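Local coordinates for ATP-dependent DNA helicase (Mycobacterium smegmatis, PDB 5V9X), which unwinds nucleic acid duplexes, probably RNA:DNA hybrids, by moving 3'-to-5' along a single DNA strand at the expense of ATP, at residues L101-L106 and T165-L170; V190-A195 and L385-D390; R698-S703 and G737-L742; L713-G718 and D728-A733. One frame throughout, in Å; residues are numbered along the deposited sequence.

Contact 1 (L101-L106 and T165-L170); sequences LYVSPL and TTPESL. With nucleotides of chain B.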
# COMPACT_ATOMS: atom_id res chain seq x y z
N LEU A 101 3.05 -8.23 22.31
CA LEU A 101 3.59 -8.29 20.96
C LEU A 101 2.98 -7.16 20.14
O LEU A 101 1.79 -7.18 19.83
CB LEU A 101 3.32 -9.64 20.31
CG LEU A 101 3.87 -9.82 18.89
CD1 LEU A 101 5.39 -9.76 18.88
CD2 LEU A 101 3.37 -11.11 18.26
N TYR A 102 3.81 -6.18 19.78
CA TYR A 102 3.40 -5.08 18.91
C TYR A 102 3.96 -5.33 17.52
O TYR A 102 5.16 -5.59 17.36
CB TYR A 102 3.89 -3.74 19.46
CG TYR A 102 3.74 -2.57 18.51
CD1 TYR A 102 4.69 -2.32 17.53
CD2 TYR A 102 2.65 -1.71 18.61
CE1 TYR A 102 4.55 -1.25 16.67
CE2 TYR A 102 2.52 -0.64 17.75
CZ TYR A 102 3.47 -0.41 16.78
OH TYR A 102 3.35 0.65 15.91
N VAL A 103 3.10 -5.24 16.50
CA VAL A 103 3.49 -5.47 15.12
C VAL A 103 3.26 -4.19 14.33
O VAL A 103 2.15 -3.64 14.34
CB VAL A 103 2.70 -6.64 14.49
CG1 VAL A 103 3.12 -6.84 13.04
CG2 VAL A 103 2.92 -7.92 15.29
N SER A 104 4.31 -3.73 13.64
CA SER A 104 4.25 -2.56 12.78
C SER A 104 4.63 -2.92 11.35
O SER A 104 5.60 -3.66 11.14
CB SER A 104 5.18 -1.45 13.28
OG SER A 104 5.27 -0.39 12.34
N PRO A 105 3.89 -2.42 10.35
CA PRO A 105 4.29 -2.69 8.96
C PRO A 105 5.53 -1.93 8.53
O PRO A 105 6.14 -2.32 7.52
CB PRO A 105 3.06 -2.25 8.16
CG PRO A 105 2.39 -1.23 9.03
CD PRO A 105 2.64 -1.65 10.45
N LEU A 106 5.93 -0.89 9.24
CA LEU A 106 7.10 -0.08 8.91
C LEU A 106 8.14 -0.18 10.01
O LEU A 106 7.80 -0.16 11.20
CB LEU A 106 6.71 1.38 8.68
CG LEU A 106 5.84 1.68 7.46
CD1 LEU A 106 5.37 3.12 7.48
CD2 LEU A 106 6.62 1.39 6.18
N THR A 165 8.03 -5.69 16.50
CA THR A 165 8.54 -6.39 15.33
C THR A 165 7.66 -6.07 14.13
O THR A 165 6.73 -5.25 14.21
CB THR A 165 8.62 -7.90 15.58
OG1 THR A 165 9.15 -8.55 14.42
CG2 THR A 165 7.24 -8.46 15.89
N THR A 166 7.96 -6.71 13.01
CA THR A 166 7.23 -6.61 11.75
C THR A 166 6.51 -7.92 11.46
O THR A 166 6.78 -8.95 12.09
CB THR A 166 8.19 -6.28 10.60
OG1 THR A 166 9.17 -7.32 10.48
CG2 THR A 166 8.89 -4.95 10.85
N PRO A 167 5.56 -7.92 10.51
CA PRO A 167 4.94 -9.20 10.13
C PRO A 167 5.94 -10.19 9.57
O PRO A 167 5.89 -11.38 9.90
CB PRO A 167 3.90 -8.78 9.08
CG PRO A 167 3.61 -7.35 9.38
CD PRO A 167 4.91 -6.78 9.85
N GLU A 168 6.86 -9.72 8.72
CA GLU A 168 7.88 -10.60 8.16
C GLU A 168 8.75 -11.21 9.25
O GLU A 168 9.03 -12.41 9.24
CB GLU A 168 8.74 -9.83 7.15
CG GLU A 168 8.04 -9.49 5.83
CD GLU A 168 7.00 -8.39 5.97
OE1 GLU A 168 6.96 -7.72 7.03
OE2 GLU A 168 6.23 -8.18 5.01
N SER A 169 9.19 -10.39 10.21
CA SER A 169 10.07 -10.90 11.25
C SER A 169 9.32 -11.78 12.24
O SER A 169 9.88 -12.75 12.76
CB SER A 169 10.76 -9.74 11.97
OG SER A 169 11.87 -9.27 11.23
N LEU A 170 8.05 -11.46 12.52
CA LEU A 170 7.23 -12.37 13.32
C LEU A 170 7.16 -13.74 12.67
O LEU A 170 7.20 -14.77 13.35
CB LEU A 170 5.83 -11.80 13.51
CG LEU A 170 4.88 -12.70 14.31
CD1 LEU A 170 5.42 -12.91 15.72
CD2 LEU A 170 3.47 -12.13 14.35
P DC B 10 11.94 -6.78 8.28
OP1 DC B 10 11.36 -7.58 9.38
OP2 DC B 10 12.78 -5.60 8.59
O5' DC B 10 12.82 -7.74 7.35
C5' DC B 10 12.37 -9.04 7.05
C4' DC B 10 13.33 -9.72 6.11
O4' DC B 10 13.15 -9.19 4.77
C3' DC B 10 14.81 -9.51 6.45
O3' DC B 10 15.45 -10.76 6.59
C2' DC B 10 15.37 -8.74 5.25
C1' DC B 10 14.40 -9.13 4.15
N1 DC B 10 14.34 -8.16 3.03
C2 DC B 10 14.29 -8.62 1.72
O2 DC B 10 14.30 -9.84 1.51
N3 DC B 10 14.24 -7.72 0.70
C4 DC B 10 14.24 -6.41 0.97
N4 DC B 10 14.19 -5.56 -0.06
C5 DC B 10 14.29 -5.92 2.31
C6 DC B 10 14.34 -6.82 3.30
P DG B 9 10.02 -0.84 5.61
OP1 DG B 9 9.87 -0.25 6.95
OP2 DG B 9 11.09 -0.36 4.69
O5' DG B 9 10.19 -2.42 5.76
C5' DG B 9 9.13 -3.18 6.33
C4' DG B 9 9.41 -4.66 6.20
O4' DG B 9 9.26 -5.06 4.81
C3' DG B 9 10.80 -5.10 6.62
O3' DG B 9 10.73 -6.32 7.33
C2' DG B 9 11.55 -5.25 5.30
C1' DG B 9 10.44 -5.68 4.35
N9 DG B 9 10.66 -5.26 2.97
C8 DG B 9 10.80 -3.97 2.52
N7 DG B 9 10.98 -3.89 1.23
C5 DG B 9 10.95 -5.21 0.80
C6 DG B 9 11.09 -5.74 -0.50
O6 DG B 9 11.27 -5.13 -1.57
N1 DG B 9 10.99 -7.13 -0.51
C2 DG B 9 10.79 -7.91 0.61
N2 DG B 9 10.72 -9.23 0.41
N3 DG B 9 10.65 -7.42 1.84
C4 DG B 9 10.75 -6.07 1.86
P DT B 8 10.69 1.83 0.60
OP1 DT B 8 11.40 2.85 1.40
OP2 DT B 8 11.46 0.96 -0.31
O5' DT B 8 9.83 0.90 1.58
C5' DT B 8 8.78 1.46 2.35
C4' DT B 8 7.84 0.38 2.85
O4' DT B 8 7.06 -0.13 1.76
C3' DT B 8 8.53 -0.84 3.45
O3' DT B 8 8.61 -0.68 4.86
C2' DT B 8 7.61 -2.02 3.06
C1' DT B 8 6.56 -1.39 2.14
N1 DT B 8 6.30 -2.18 0.90
C2 DT B 8 5.07 -2.76 0.72
O2 DT B 8 4.16 -2.66 1.53
N3 DT B 8 4.93 -3.46 -0.45
C4 DT B 8 5.88 -3.64 -1.43
O4 DT B 8 5.66 -4.29 -2.45
C5 DT B 8 7.15 -3.01 -1.18
C7 DT B 8 8.27 -3.13 -2.18
C6 DT B 8 7.30 -2.32 -0.04

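Contact 2 (V190-A195 and L385-D390); sequences VDEVHA and LELGID. With ANP (phosphoaminophosphonic acid-adenylate ester), chain C.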
# COMPACT_ATOMS: atom_id res chain seq x y z
N VAL A 190 -1.74 -4.73 16.64
CA VAL A 190 -1.49 -4.62 15.21
C VAL A 190 -1.75 -3.17 14.84
O VAL A 190 -2.89 -2.77 14.59
CB VAL A 190 -2.37 -5.58 14.39
CG1 VAL A 190 -2.12 -5.38 12.90
CG2 VAL A 190 -2.08 -7.02 14.78
N ASP A 191 -0.68 -2.38 14.80
CA ASP A 191 -0.78 -0.97 14.48
C ASP A 191 -0.88 -0.78 12.97
O ASP A 191 -0.31 -1.54 12.19
CB ASP A 191 0.44 -0.22 15.02
CG ASP A 191 0.15 1.24 15.31
OD1 ASP A 191 -0.83 1.78 14.76
OD2 ASP A 191 0.90 1.84 16.10
N GLU A 192 -1.62 0.26 12.58
CA GLU A 192 -1.84 0.58 11.17
C GLU A 192 -2.38 -0.63 10.41
O GLU A 192 -1.88 -1.01 9.35
CB GLU A 192 -0.56 1.12 10.52
CG GLU A 192 0.14 2.21 11.32
CD GLU A 192 -0.73 3.43 11.54
OE1 GLU A 192 -1.67 3.66 10.75
OE2 GLU A 192 -0.47 4.17 12.52
N VAL A 193 -3.44 -1.23 10.97
CA VAL A 193 -3.96 -2.48 10.44
C VAL A 193 -4.52 -2.32 9.03
O VAL A 193 -4.61 -3.31 8.28
CB VAL A 193 -5.02 -3.04 11.42
CG1 VAL A 193 -6.21 -2.10 11.52
CG2 VAL A 193 -5.46 -4.44 11.01
N HIS A 194 -4.90 -1.11 8.63
CA HIS A 194 -5.41 -0.89 7.28
C HIS A 194 -4.33 -1.11 6.23
O HIS A 194 -4.65 -1.44 5.08
CB HIS A 194 -5.96 0.52 7.15
CG HIS A 194 -4.89 1.56 7.04
ND1 HIS A 194 -4.11 1.93 8.11
CD2 HIS A 194 -4.44 2.27 5.98
CE1 HIS A 194 -3.24 2.85 7.72
NE2 HIS A 194 -3.42 3.07 6.43
N ALA A 195 -3.06 -0.93 6.58
CA ALA A 195 -1.99 -0.99 5.60
C ALA A 195 -1.72 -2.40 5.09
O ALA A 195 -1.04 -2.55 4.07
CB ALA A 195 -0.70 -0.40 6.19
N LEU A 385 8.11 6.56 6.04
CA LEU A 385 7.70 7.41 7.15
C LEU A 385 6.22 7.79 7.06
O LEU A 385 5.81 8.79 7.64
CB LEU A 385 8.56 8.67 7.22
CG LEU A 385 10.07 8.51 7.32
CD1 LEU A 385 10.73 9.87 7.51
CD2 LEU A 385 10.43 7.58 8.46
N GLU A 386 5.42 6.99 6.34
CA GLU A 386 4.03 7.37 6.11
C GLU A 386 3.18 7.23 7.36
O GLU A 386 2.22 7.98 7.54
CB GLU A 386 3.45 6.52 4.98
CG GLU A 386 1.94 6.66 4.79
CD GLU A 386 1.40 5.88 3.61
OE1 GLU A 386 2.11 5.77 2.59
OE2 GLU A 386 0.27 5.36 3.70
N LEU A 387 3.52 6.30 8.25
CA LEU A 387 2.61 5.86 9.29
C LEU A 387 3.22 6.03 10.68
O LEU A 387 4.42 5.84 10.87
CB LEU A 387 2.22 4.39 9.09
CG LEU A 387 1.57 4.07 7.74
CD1 LEU A 387 1.66 2.58 7.45
CD2 LEU A 387 0.13 4.53 7.74
N GLY A 388 2.37 6.40 11.64
CA GLY A 388 2.64 6.19 13.04
C GLY A 388 3.62 7.10 13.74
O GLY A 388 3.39 7.45 14.91
N ILE A 389 4.71 7.49 13.08
CA ILE A 389 5.79 8.21 13.75
C ILE A 389 5.24 9.47 14.40
O ILE A 389 4.30 10.11 13.90
CB ILE A 389 6.92 8.56 12.77
CG1 ILE A 389 6.41 9.43 11.62
CG2 ILE A 389 7.57 7.29 12.24
CD1 ILE A 389 7.50 10.05 10.79
N ASP A 390 5.82 9.83 15.55
CA ASP A 390 5.37 10.95 16.37
C ASP A 390 6.53 11.93 16.52
O ASP A 390 7.20 11.97 17.55
CB ASP A 390 4.85 10.46 17.71
CG ASP A 390 4.49 11.59 18.65
OD1 ASP A 390 3.70 12.47 18.24
OD2 ASP A 390 5.01 11.60 19.78
PG ANP C . -1.22 7.99 14.43
O1G ANP C . -0.57 8.78 13.34
O2G ANP C . -0.46 6.62 14.62
O3G ANP C . -2.73 7.70 14.04
PB ANP C . -1.82 8.02 17.13
O1B ANP C . -1.17 6.61 17.24
O2B ANP C . -3.29 7.89 16.94
N3B ANP C . -1.15 8.88 15.86
PA ANP C . -0.12 8.75 19.12
O1A ANP C . 1.00 8.71 18.15
O2A ANP C . -0.18 7.54 20.05
O3A ANP C . -1.55 8.82 18.43
O5' ANP C . -0.05 10.09 19.96
C5' ANP C . 0.01 11.45 19.42
C4' ANP C . 0.84 12.30 20.35
O4' ANP C . 0.05 12.74 21.48
C3' ANP C . 2.03 11.57 20.96
O3' ANP C . 3.04 12.50 21.30
C2' ANP C . 1.42 10.98 22.23
O2' ANP C . 2.39 10.41 23.13
C1' ANP C . 0.54 12.15 22.68
N9 ANP C . -0.61 11.81 23.51
C8 ANP C . -1.14 10.57 23.79
N7 ANP C . -2.20 10.60 24.56
C5 ANP C . -2.38 11.94 24.82
C6 ANP C . -3.33 12.64 25.59
N6 ANP C . -4.33 12.05 26.25
N1 ANP C . -3.23 13.99 25.65
C2 ANP C . -2.23 14.59 24.98
N3 ANP C . -1.28 14.03 24.23
C4 ANP C . -1.41 12.70 24.19

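Contact 3 (R698-S703 and G737-L742); sequences RVILHS and GIIVRL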
# COMPACT_ATOMS: atom_id res chain seq x y z
N ARG A 698 -5.23 6.81 -34.40
CA ARG A 698 -5.11 6.64 -32.96
C ARG A 698 -6.45 6.99 -32.32
O ARG A 698 -6.90 8.13 -32.41
CB ARG A 698 -3.99 7.51 -32.38
CG ARG A 698 -2.72 6.73 -32.09
CD ARG A 698 -1.64 7.61 -31.48
NE ARG A 698 -0.48 6.82 -31.10
CZ ARG A 698 0.45 6.39 -31.95
NH1 ARG A 698 0.35 6.68 -33.24
NH2 ARG A 698 1.48 5.68 -31.51
N VAL A 699 -7.07 6.00 -31.69
CA VAL A 699 -8.38 6.15 -31.06
C VAL A 699 -8.20 6.01 -29.56
O VAL A 699 -7.78 4.96 -29.07
CB VAL A 699 -9.38 5.12 -31.60
CG1 VAL A 699 -10.77 5.41 -31.07
CG2 VAL A 699 -9.38 5.12 -33.12
N ILE A 700 -8.53 7.07 -28.83
CA ILE A 700 -8.32 7.15 -27.39
C ILE A 700 -9.67 7.17 -26.69
O ILE A 700 -10.54 7.99 -27.03
CB ILE A 700 -7.48 8.38 -27.00
CG1 ILE A 700 -6.08 8.28 -27.60
CG2 ILE A 700 -7.41 8.52 -25.49
CD1 ILE A 700 -5.24 9.51 -27.38
N LEU A 701 -9.86 6.28 -25.72
CA LEU A 701 -11.03 6.31 -24.85
C LEU A 701 -10.68 7.11 -23.61
O LEU A 701 -9.70 6.80 -22.93
CB LEU A 701 -11.48 4.90 -24.48
CG LEU A 701 -12.53 4.82 -23.37
CD1 LEU A 701 -13.80 5.57 -23.75
CD2 LEU A 701 -12.85 3.37 -23.02
N HIS A 702 -11.47 8.13 -23.32
CA HIS A 702 -11.27 8.96 -22.14
C HIS A 702 -12.27 8.55 -21.06
O HIS A 702 -13.48 8.55 -21.30
CB HIS A 702 -11.43 10.44 -22.47
CG HIS A 702 -10.32 11.01 -23.29
ND1 HIS A 702 -10.14 10.71 -24.63
CD2 HIS A 702 -9.32 11.87 -22.97
CE1 HIS A 702 -9.09 11.36 -25.09
NE2 HIS A 702 -8.58 12.07 -24.10
N SER A 703 -11.75 8.21 -19.88
CA SER A 703 -12.55 7.75 -18.75
C SER A 703 -11.70 7.78 -17.49
O SER A 703 -10.54 7.35 -17.52
CB SER A 703 -13.07 6.33 -18.99
OG SER A 703 -13.35 5.67 -17.77
N GLY A 737 -7.72 6.17 -19.24
CA GLY A 737 -8.26 5.79 -20.52
C GLY A 737 -7.49 4.65 -21.15
O GLY A 737 -6.68 3.98 -20.50
N ILE A 738 -7.77 4.42 -22.43
CA ILE A 738 -7.18 3.34 -23.21
C ILE A 738 -6.75 3.90 -24.56
O ILE A 738 -7.50 4.64 -25.21
CB ILE A 738 -8.17 2.17 -23.41
CG1 ILE A 738 -8.48 1.50 -22.07
CG2 ILE A 738 -7.63 1.16 -24.41
CD1 ILE A 738 -9.51 0.40 -22.16
N ILE A 739 -5.53 3.56 -24.99
CA ILE A 739 -4.96 4.04 -26.25
C ILE A 739 -4.96 2.89 -27.25
O ILE A 739 -4.44 1.81 -26.97
CB ILE A 739 -3.54 4.59 -26.05
CG1 ILE A 739 -3.53 5.67 -24.97
CG2 ILE A 739 -3.00 5.14 -27.36
CD1 ILE A 739 -2.14 6.18 -24.64
N VAL A 740 -5.54 3.14 -28.42
CA VAL A 740 -5.56 2.18 -29.53
C VAL A 740 -4.89 2.83 -30.73
O VAL A 740 -5.06 4.03 -30.97
CB VAL A 740 -7.00 1.74 -29.87
CG1 VAL A 740 -7.01 0.79 -31.05
CG2 VAL A 740 -7.65 1.08 -28.66
N ARG A 741 -4.12 2.04 -31.48
CA ARG A 741 -3.47 2.51 -32.70
C ARG A 741 -3.80 1.55 -33.83
O ARG A 741 -3.66 0.33 -33.69
CB ARG A 741 -1.95 2.62 -32.52
CG ARG A 741 -1.20 2.86 -33.82
CD ARG A 741 0.26 3.23 -33.57
NE ARG A 741 1.16 2.48 -34.44
CZ ARG A 741 1.95 1.50 -34.03
NH1 ARG A 741 1.96 1.15 -32.75
NH2 ARG A 741 2.75 0.87 -34.88
N LEU A 742 -4.25 2.11 -34.96
CA LEU A 742 -4.62 1.32 -36.13
C LEU A 742 -3.98 1.96 -37.36
O LEU A 742 -4.09 3.18 -37.54
CB LEU A 742 -6.14 1.25 -36.30
CG LEU A 742 -7.03 0.95 -35.08
CD1 LEU A 742 -7.40 2.24 -34.36
CD2 LEU A 742 -8.28 0.19 -35.50

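Contact 4 (L713-G718 and D728-A733); sequences LALAVG and DEKPTA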
# COMPACT_ATOMS: atom_id res chain seq x y z
N LEU A 713 -10.81 -4.07 -19.60
CA LEU A 713 -11.46 -3.54 -20.79
C LEU A 713 -10.53 -3.58 -21.99
O LEU A 713 -10.99 -3.82 -23.12
CB LEU A 713 -11.95 -2.11 -20.53
CG LEU A 713 -12.69 -1.44 -21.70
CD1 LEU A 713 -13.83 -2.31 -22.19
CD2 LEU A 713 -13.21 -0.07 -21.29
N ALA A 714 -9.23 -3.36 -21.78
CA ALA A 714 -8.28 -3.49 -22.88
C ALA A 714 -8.18 -4.92 -23.38
O ALA A 714 -7.99 -5.15 -24.58
CB ALA A 714 -6.91 -2.98 -22.44
N LEU A 715 -8.31 -5.90 -22.48
CA LEU A 715 -8.35 -7.30 -22.91
C LEU A 715 -9.51 -7.54 -23.86
O LEU A 715 -9.35 -8.22 -24.89
CB LEU A 715 -8.48 -8.22 -21.69
CG LEU A 715 -7.33 -8.27 -20.69
CD1 LEU A 715 -7.72 -9.11 -19.49
CD2 LEU A 715 -6.08 -8.83 -21.35
N ALA A 716 -10.69 -7.01 -23.54
CA ALA A 716 -11.86 -7.21 -24.39
C ALA A 716 -11.68 -6.51 -25.74
O ALA A 716 -11.98 -7.09 -26.79
CB ALA A 716 -13.11 -6.70 -23.68
N VAL A 717 -11.20 -5.27 -25.72
CA VAL A 717 -10.94 -4.54 -26.96
C VAL A 717 -9.91 -5.28 -27.80
O VAL A 717 -10.03 -5.38 -29.03
CB VAL A 717 -10.50 -3.10 -26.65
CG1 VAL A 717 -10.08 -2.38 -27.93
CG2 VAL A 717 -11.62 -2.34 -25.95
N GLY A 718 -8.87 -5.81 -27.15
CA GLY A 718 -7.85 -6.54 -27.88
C GLY A 718 -8.40 -7.75 -28.60
O GLY A 718 -8.11 -7.99 -29.77
N ASP A 728 -3.26 -7.21 -34.26
CA ASP A 728 -2.71 -7.91 -33.10
C ASP A 728 -2.07 -6.98 -32.08
O ASP A 728 -1.66 -7.45 -31.01
CB ASP A 728 -1.68 -8.95 -33.55
CG ASP A 728 -2.32 -10.11 -34.31
OD1 ASP A 728 -3.53 -10.35 -34.13
OD2 ASP A 728 -1.60 -10.77 -35.09
N GLU A 729 -1.96 -5.69 -32.37
CA GLU A 729 -1.33 -4.76 -31.43
C GLU A 729 -2.24 -4.55 -30.23
O GLU A 729 -3.38 -4.10 -30.37
CB GLU A 729 -1.01 -3.44 -32.11
CG GLU A 729 -0.25 -2.47 -31.22
CD GLU A 729 0.19 -1.22 -31.96
OE1 GLU A 729 -0.01 -1.15 -33.19
OE2 GLU A 729 0.74 -0.31 -31.30
N LYS A 730 -1.73 -4.87 -29.04
CA LYS A 730 -2.55 -4.82 -27.84
C LYS A 730 -2.65 -3.39 -27.33
O LYS A 730 -1.63 -2.70 -27.23
CB LYS A 730 -1.98 -5.74 -26.76
CG LYS A 730 -3.03 -6.62 -26.10
CD LYS A 730 -2.44 -7.93 -25.59
CE LYS A 730 -3.53 -8.84 -25.05
NZ LYS A 730 -3.00 -10.14 -24.56
N PRO A 731 -3.85 -2.91 -26.99
CA PRO A 731 -4.00 -1.51 -26.61
C PRO A 731 -3.37 -1.21 -25.25
O PRO A 731 -3.37 -2.04 -24.34
CB PRO A 731 -5.52 -1.31 -26.57
CG PRO A 731 -6.06 -2.68 -26.27
CD PRO A 731 -5.13 -3.64 -26.96
N THR A 732 -2.85 0.01 -25.13
CA THR A 732 -2.24 0.48 -23.90
C THR A 732 -3.32 1.04 -22.98
O THR A 732 -4.15 1.85 -23.42
CB THR A 732 -1.17 1.54 -24.18
OG1 THR A 732 -0.22 1.03 -25.12
CG2 THR A 732 -0.45 1.93 -22.90
N ALA A 733 -3.31 0.61 -21.73
CA ALA A 733 -4.32 1.00 -20.75
C ALA A 733 -3.67 1.74 -19.59
O ALA A 733 -2.54 1.41 -19.18
CB ALA A 733 -5.09 -0.22 -20.23

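Contact 1 (L101-L106 and T165-L170)
Thr165 O is gripped from segment 101-106 by two groups. Ser104 N gives it a nearly straight hydrogen bond of 2.9 Å (169° at the hydrogen), and the CA-H of Val103 adds a softer contact. Thr165 N answers with a 3.0 Å bond to Tyr102 O, and the parallel bridge between Val103 and Thr165 is complete. Beyond it the ladder ends: Thr166 CA makes a second CA-H...O contact, to Ser104 O, and Pro167 starts a helix. Side chains pack beside the bridge. Leu101 divides its two methyls, CD1 lying against Thr165 CG2 and CD2 3.7 Å from Leu170 CD1. Val103 CG1, held anti to its own N (chi1 179°), leans on the Pro167 ring at CD, also 3.7 Å away. Thr166 caps the helix: its OG1 takes the N-H of Ser169 at 3.1 Å, which holds OG1 at the helix start, on the side where the DC10 phosphate of chain B lies. Ser169 OG donates to OP1 of that phosphate at 2.6 Å; Thr166 OG1 also approaches OP1, modelled so close that its length is doubtful. On the other segment Ser104 OG reaches forward to Leu106 O, 2.8 Å away on a lone pair in the carbonyl plane, and closes the turn that lies along DG9 and DT8 of chain B. The sequences and the DNA contacts fit motifs Ia and Ib of superfamily 2 helicases. Strand 100-103 sits between strands 162-165 and 187-191 in the parallel sheet, with helix 107-116 packed on Tyr102 and helix 200-213 covering Leu101, Pro167 and Leu170.

Contact 2 (V190-A195 and L385-D390)
Apolar contact here turns on Leu387, which reaches out of its loop against Glu192, His194 and Ala195. Its CB meets Glu192 CG at 3.7 Å, the two side chains passing alongside, each heading toward the other's backbone. From there the leucine forks: CD1 goes to Ala195 CB at 4.0 Å, while CD2 comes up to the edge of the His194 imidazole, 3.8 Å from CE1 and near the ring plane. Leu106 packs on the same leucine from the DNA side. Glu192 is bent at chi2 (-60°), which folds its carboxylate back beside this group; OE1 lies in the plane of the His194 ring, at its edge. Residues 191-194 read DEVH, the Walker B or DExH box (motif II) of superfamily 2 helicases, and 385-390 fit motif V of the second RecA-like domain, so the contact spans the cleft between the two motor domains. Approaches to the nucleotide are made by three residues. Glu192 OE2 stands 3.2 Å from O2G of the AMP-PNP gamma-phosphate, two oxygens near each other rather than an assigned bond, with a bound magnesium ion near the glutamate side chain. Gly388 CA simply comes close to the same O2G, at 3.5 Å. Farther along the loop, the ribose O3' donates to Asp390 OD2 at 2.6 Å; His418 is bonded to Asp390 OD1 and also to the nucleotide, and so probably orients the carboxylate.

Contact 3 (R698-S703 and G737-L742)
Val699 and Val740 exchange two backbone hydrogen bonds, Val699 N to Val740 O at 2.9 Å and Val740 N to Val699 O at 3.0 Å. Leu701 and Ile738 repeat the exchange two residues on, with Leu701 N to Ile738 O at 2.9 Å. The strands run antiparallel at 164°, and Ile700 with Ile739 forms the non-hydrogen-bonded pair between. Side chains then sort onto two faces. On one, Val699 and Val740 stand beside each other, as do Leu701 and Ile738; Val699 CG2, next to its own backbone N, also reaches Leu742 CD1 at 3.7 Å. On the other, Ile700 CG1 lies 4.4 Å from Ile739 CG2, and two arginines extend together off the end of the ladder. The aliphatic CD of Arg741 covers one face of the Arg698 guanidinium, 3.4 Å from NH2. The nearest charged nitrogens, Arg698 NH2 and Arg741 NE, are 4.4 Å apart, and this proximity of like charges is probably eased by separate acids: Asp692 makes a salt bridge to Arg698, Glu729 one to Arg741. Further out, helix 865-870 covers Ile700, whereas helix 707-725 packs over the face of Leu701, Ile738 and Val740. Strand 684-691 bonds to the far edge of 697-702, and 732-734 to that of 737-742. This is the antiparallel centre of a mixed five-stranded sheet with helices on both faces, an alpha/beta arrangement within the DEAD/H-associated region of this Lhr helicase.

Contact 4 (L713-G718 and D728-A733)
Ala714 and Pro731 have their CA atoms 6.0 Å apart, and Gly718 and Lys730 theirs 5.6 Å apart, as the extended chain 730-733 passes along one turn of the helix. That turn is made by the bond from Gly718 N to Ala714 O. The Pro731 ring does most of the touching: its CG sits 3.6 Å from Ala714 O and 3.9 Å from Ala714 CB, while CD comes over Gly718 CA at 4.1 Å. With no side chain on Gly718, the ring meets the helix backbone directly. Val717 CG1 meets the same CG more loosely. Two residues farther on, Ala733 CB reaches Ala714 CB at 4.0 Å, two small methyls that let strand and helix lie close. Lys730 stretches its aliphatic chain, extended through its last two torsions, until CE approaches Leu715 CD2. Ile738 and Val740 of the next strand touch the proline from the side, and Leu841 and Met845 of helix 838-849 pack on Leu713. Helix 707-725 here forms the crossover of a beta-alpha-beta unit: it leads from strand 697-702 to the parallel edge strand 732-734, with 737-742 lying between them.

From the N terminus, contact 1 closes the excursion between 106 and 165 and joins neighbouring strands of the first parallel sheet. Its chain continues through helix 167-174 into strand 187-191, where contact 2 begins; strands 100-103 and 187-191 are adjacent, and Tyr102 OH meets Asp191 OD2. Contact 2 spans almost 190 residues to bring the second motor domain against the nucleotide. Contact 3 lies about 44 Å from contact 1, centre to centre, and joins strands flanking a 33-residue excursion; contact 4 closes a smaller one within it, packing the crossover helix against the same sheet, and Glu729 bridges to Arg741. Contacts 1, 2 and the 3/4 pair follow in series, and none cross.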